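Local coordinates for protein WA352 (Oryza sativa subsp. indica, PDB 5ZT3) that is linked to cytoplasmic male sterility in rice, a mitochondrial protein whose part described here, carrying the DUF8018 family region, is largely helical, at residues His73-Trp78 / Val122-Arg128. Sequence-based numbering, arbitrary orientation.
Sequences HPSGDW and VERVRLR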
ATOM      1  N   HIS A  73      14.027  -7.833   0.975  1.00 12.37           N
ATOM      2  CA  HIS A  73      14.294  -7.495   2.371  1.00 10.82           C
ATOM      3  C   HIS A  73      13.693  -8.568   3.278  1.00 11.64           C
ATOM      4  O   HIS A  73      12.670  -8.345   3.936  1.00 11.73           O
ATOM      5  CB  HIS A  73      13.717  -6.116   2.672  1.00 10.96           C
ATOM      6  CG  HIS A  73      14.023  -5.614   4.043  1.00 10.73           C
ATOM      7  ND1 HIS A  73      13.124  -4.864   4.764  1.00 11.80           N
ATOM      8  CD2 HIS A  73      15.135  -5.713   4.809  1.00 14.14           C
ATOM      9  CE1 HIS A  73      13.657  -4.532   5.924  1.00 13.06           C
ATOM     10  NE2 HIS A  73      14.878  -5.037   5.979  1.00 13.48           N
ATOM     11  N   PRO A  74      14.315  -9.756   3.331  1.00 12.48           N
ATOM     12  CA  PRO A  74      13.725 -10.851   4.125  1.00 13.28           C
ATOM     13  C   PRO A  74      13.600 -10.542   5.603  1.00 13.56           C
ATOM     14  O   PRO A  74      12.724 -11.111   6.266  1.00 15.95           O
ATOM     15  CB  PRO A  74      14.674 -12.033   3.867  1.00 14.01           C
ATOM     16  CG  PRO A  74      15.294 -11.724   2.545  1.00 15.05           C
ATOM     17  CD  PRO A  74      15.426 -10.216   2.485  1.00 11.71           C
ATOM     18  N   SER A  75      14.437  -9.649   6.136  1.00 14.51           N
ATOM     19  CA  SER A  75      14.371  -9.270   7.543  1.00 15.81           C
ATOM     20  C   SER A  75      13.164  -8.396   7.863  1.00 15.34           C
ATOM     21  O   SER A  75      12.778  -8.300   9.034  1.00 17.01           O
ATOM     22  CB  SER A  75      15.651  -8.525   7.930  1.00 19.26           C
ATOM     23  OG  SER A  75      16.759  -9.410   7.944  1.00 23.95           O
ATOM     24  N   GLY A  76      12.589  -7.737   6.868  1.00 12.27           N
ATOM     25  CA  GLY A  76      11.415  -6.934   7.111  1.00 12.18           C
ATOM     26  C   GLY A  76      10.153  -7.775   7.093  1.00 11.93           C
ATOM     27  O   GLY A  76      10.023  -8.732   6.328  1.00 12.35           O
ATOM     28  N   ASP A  77       9.205  -7.414   7.957  1.00 12.49           N
ATOM     29  CA  ASP A  77       7.925  -8.124   7.993  1.00 13.66           C
ATOM     30  C   ASP A  77       6.978  -7.496   6.966  1.00 11.66           C
ATOM     31  O   ASP A  77       5.998  -6.824   7.288  1.00 13.51           O
ATOM     32  CB  ASP A  77       7.341  -8.141   9.397  1.00 15.43           C
ATOM     33  CG  ASP A  77       6.194  -9.130   9.533  1.00 20.37           C
ATOM     34  OD1 ASP A  77       5.758  -9.697   8.500  1.00 18.08           O
ATOM     35  OD2 ASP A  77       5.717  -9.330  10.668  1.00 21.55           O
ATOM     36  N   TRP A  78       7.303  -7.754   5.699  1.00 12.26           N
ATOM     37  CA  TRP A  78       6.573  -7.166   4.581  1.00 11.79           C
ATOM     38  C   TRP A  78       5.173  -7.760   4.445  1.00 11.32           C
ATOM     39  O   TRP A  78       4.180  -7.022   4.330  1.00 12.03           O
ATOM     40  CB  TRP A  78       7.418  -7.279   3.303  1.00 11.79           C
ATOM     41  CG  TRP A  78       8.443  -6.212   3.340  1.00 11.13           C
ATOM     42  CD1 TRP A  78       9.762  -6.320   3.697  1.00 12.13           C
ATOM     43  CD2 TRP A  78       8.196  -4.833   3.111  1.00 10.80           C
ATOM     44  NE1 TRP A  78      10.349  -5.075   3.681  1.00 11.01           N
ATOM     45  CE2 TRP A  78       9.407  -4.147   3.322  1.00 10.91           C
ATOM     46  CE3 TRP A  78       7.066  -4.109   2.719  1.00 11.19           C
ATOM     47  CZ2 TRP A  78       9.508  -2.766   3.176  1.00 11.28           C
ATOM     48  CZ3 TRP A  78       7.168  -2.742   2.580  1.00 11.80           C
ATOM     49  CH2 TRP A  78       8.378  -2.081   2.806  1.00 12.25           C
ATOM     50  N   VAL A 122      13.086  -0.063   3.440  1.00 10.78           N
ATOM     51  CA  VAL A 122      13.769  -0.823   4.485  1.00 11.65           C
ATOM     52  C   VAL A 122      13.743  -0.065   5.803  1.00 12.03           C
ATOM     53  O   VAL A 122      13.519  -0.647   6.872  1.00 14.26           O
ATOM     54  CB  VAL A 122      15.214  -1.145   4.057  1.00 13.25           C
ATOM     55  CG1 VAL A 122      16.084  -1.518   5.276  1.00 14.65           C
ATOM     56  CG2 VAL A 122      15.212  -2.269   3.039  1.00 14.48           C
ATOM     57  N   GLU A 123      13.987   1.244   5.748  1.00 11.14           N
ATOM     58  CA  GLU A 123      14.041   2.034   6.973  1.00 12.58           C
ATOM     59  C   GLU A 123      12.672   2.168   7.626  1.00 12.69           C
ATOM     60  O   GLU A 123      12.581   2.180   8.858  1.00 15.92           O
ATOM     61  CB  GLU A 123      14.671   3.397   6.675  1.00 14.46           C
ATOM     62  CG  GLU A 123      14.762   4.340   7.879  1.00 16.84           C
ATOM     63  CD  GLU A 123      15.535   3.739   9.042  1.00 30.56           C
ATOM     64  OE1 GLU A 123      16.459   2.930   8.791  1.00 35.16           O
ATOM     65  OE2 GLU A 123      15.225   4.076  10.208  1.00 32.43           O
ATOM     66  N   ARG A 124      11.604   2.227   6.832  1.00 10.97           N
ATOM     67  CA  ARG A 124      10.261   2.448   7.364  1.00 11.35           C
ATOM     68  C   ARG A 124       9.674   1.209   8.033  1.00 11.99           C
ATOM     69  O   ARG A 124       8.947   1.333   9.027  1.00 12.89           O
ATOM     70  CB  ARG A 124       9.318   2.842   6.231  1.00 12.24           C
ATOM     71  CG  ARG A 124       9.504   4.221   5.675  1.00 13.36           C
ATOM     72  CD  ARG A 124       8.470   4.467   4.612  1.00 15.03           C
ATOM     73  NE  ARG A 124       8.618   5.756   3.952  1.00 16.13           N
ATOM     74  CZ  ARG A 124       7.893   6.133   2.905  1.00 21.04           C
ATOM     75  NH1 ARG A 124       6.971   5.315   2.408  1.00 18.06           N
ATOM     76  NH2 ARG A 124       8.089   7.326   2.359  1.00 27.27           N
ATOM     77  N   VAL A 125       9.910   0.026   7.476  1.00 12.26           N
ATOM     78  CA  VAL A 125       9.103  -1.156   7.764  1.00 11.70           C
ATOM     79  C   VAL A 125       9.438  -1.750   9.129  1.00 12.23           C
ATOM     80  O   VAL A 125      10.581  -1.704   9.599  1.00 14.15           O
ATOM     81  CB  VAL A 125       9.264  -2.198   6.636  1.00 10.63           C
ATOM     82  CG1 VAL A 125      10.629  -2.897   6.690  1.00 11.31           C
ATOM     83  CG2 VAL A 125       8.147  -3.223   6.685  1.00 12.95           C
ATOM     84  N   ARG A 126       8.425  -2.339   9.768  1.00 13.07           N
ATOM     85  CA  ARG A 126       8.661  -3.154  10.952  1.00 15.06           C
ATOM     86  C   ARG A 126       9.461  -4.400  10.590  1.00 15.50           C
ATOM     87  O   ARG A 126       9.235  -5.027   9.551  1.00 15.72           O
ATOM     88  CB  ARG A 126       7.325  -3.593  11.543  1.00 19.44           C
ATOM     89  CG  ARG A 126       6.676  -2.557  12.406  1.00 24.24           C
ATOM     90  CD  ARG A 126       5.414  -3.104  13.036  1.00 26.47           C
ATOM     91  NE  ARG A 126       5.675  -4.151  14.018  1.00 32.00           N
ATOM     92  CZ  ARG A 126       4.787  -4.521  14.938  1.00 34.73           C
ATOM     93  NH1 ARG A 126       3.606  -3.928  14.977  1.00 27.30           N
ATOM     94  NH2 ARG A 126       5.076  -5.474  15.814  1.00 37.37           N
ATOM     95  N   LEU A 127      10.389  -4.768  11.462  1.00 15.25           N
ATOM     96  CA  LEU A 127      11.195  -5.958  11.245  1.00 16.64           C
ATOM     97  C   LEU A 127      10.531  -7.164  11.898  1.00 18.10           C
ATOM     98  O   LEU A 127       9.709  -7.034  12.805  1.00 22.15           O
ATOM     99  CB  LEU A 127      12.593  -5.761  11.830  1.00 19.84           C
ATOM    100  CG  LEU A 127      13.341  -4.565  11.246  1.00 20.48           C
ATOM    101  CD1 LEU A 127      14.699  -4.424  11.897  1.00 25.36           C
ATOM    102  CD2 LEU A 127      13.480  -4.711   9.735  1.00 22.03           C
ATOM    103  N   ARG A 128      10.881  -8.354  11.403  1.00 20.29           N
ATOM    104  CA  ARG A 128      10.502  -9.571  12.114  1.00 25.23           C
ATOM    105  C   ARG A 128      11.179  -9.635  13.475  1.00 32.75           C
ATOM    106  O   ARG A 128      10.580 -10.090  14.458  1.00 40.51           O
ATOM    107  CB  ARG A 128      10.923 -10.804  11.320  1.00 27.65           C
ATOM    108  CG  ARG A 128      10.486 -10.851   9.897  1.00 21.75           C
ATOM    109  CD  ARG A 128      11.174 -12.030   9.218  1.00 22.05           C
ATOM    110  NE  ARG A 128      10.809 -12.075   7.817  1.00 20.80           N
ATOM    111  CZ  ARG A 128       9.763 -12.727   7.333  1.00 18.76           C
ATOM    112  NH1 ARG A 128       8.966 -13.422   8.135  1.00 20.51           N
ATOM    113  NH2 ARG A 128       9.514 -12.680   6.034  1.00 21.27           N
TER
HETATM  114  O   HOH W   1      10.131 -10.434   4.052  1.00 14.47           O
HETATM  115  O   HOH W   2       6.706  -8.112  13.018  1.00 36.94           O
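Gly76 and Leu127 pair in a single beta bridge, held by two backbone hydrogen bonds: Asp77 N to Arg126 O (2.9 Å), in that carbonyl's plane, and Arg128 N to Ser75 O (3.0 Å). The Arg128 side chain, extended from CG to NE, reaches back over the turn and places NE 2.6 Å from Pro74 O, a short bond nearly in line with the carbonyl and close to the guanidinium plane. One water links Arg128 NH2 with Gly76 O; another joins Asp77 OD2 to Leu127 O.

The apolar half of the contact is built on two aromatic rings. The His73 ring, swung away from its own backbone N (chi1 -175°), lies between Val122 CG2, centred over one face, and the backbone N of Gly76 on the opposite face, while Val125 CG1 meets its edge at CE1 (3.5 Å). Val125 turns its other methyl, CG2, onto the six-membered ring of Trp78 in a CH-pi contact, 3.7 Å from the centroid. Trp78 NE1 donates to His73 ND1 (3.0 Å), nearly in both ring planes, which fixes the imidazole's rotation. A leucine in place of Trp78 would probably leave His73 ND1 without this donor and Val125 CG2 without a flat surface to rest on.

Asp77 is the N-cap of helix 78-81, and His73 to Gly76 form a type I beta turn. The arrangement is an isolated beta bridge in a mostly helical fold without strands, tying the turn after helix 45-72 to the tail that follows helix 116-124.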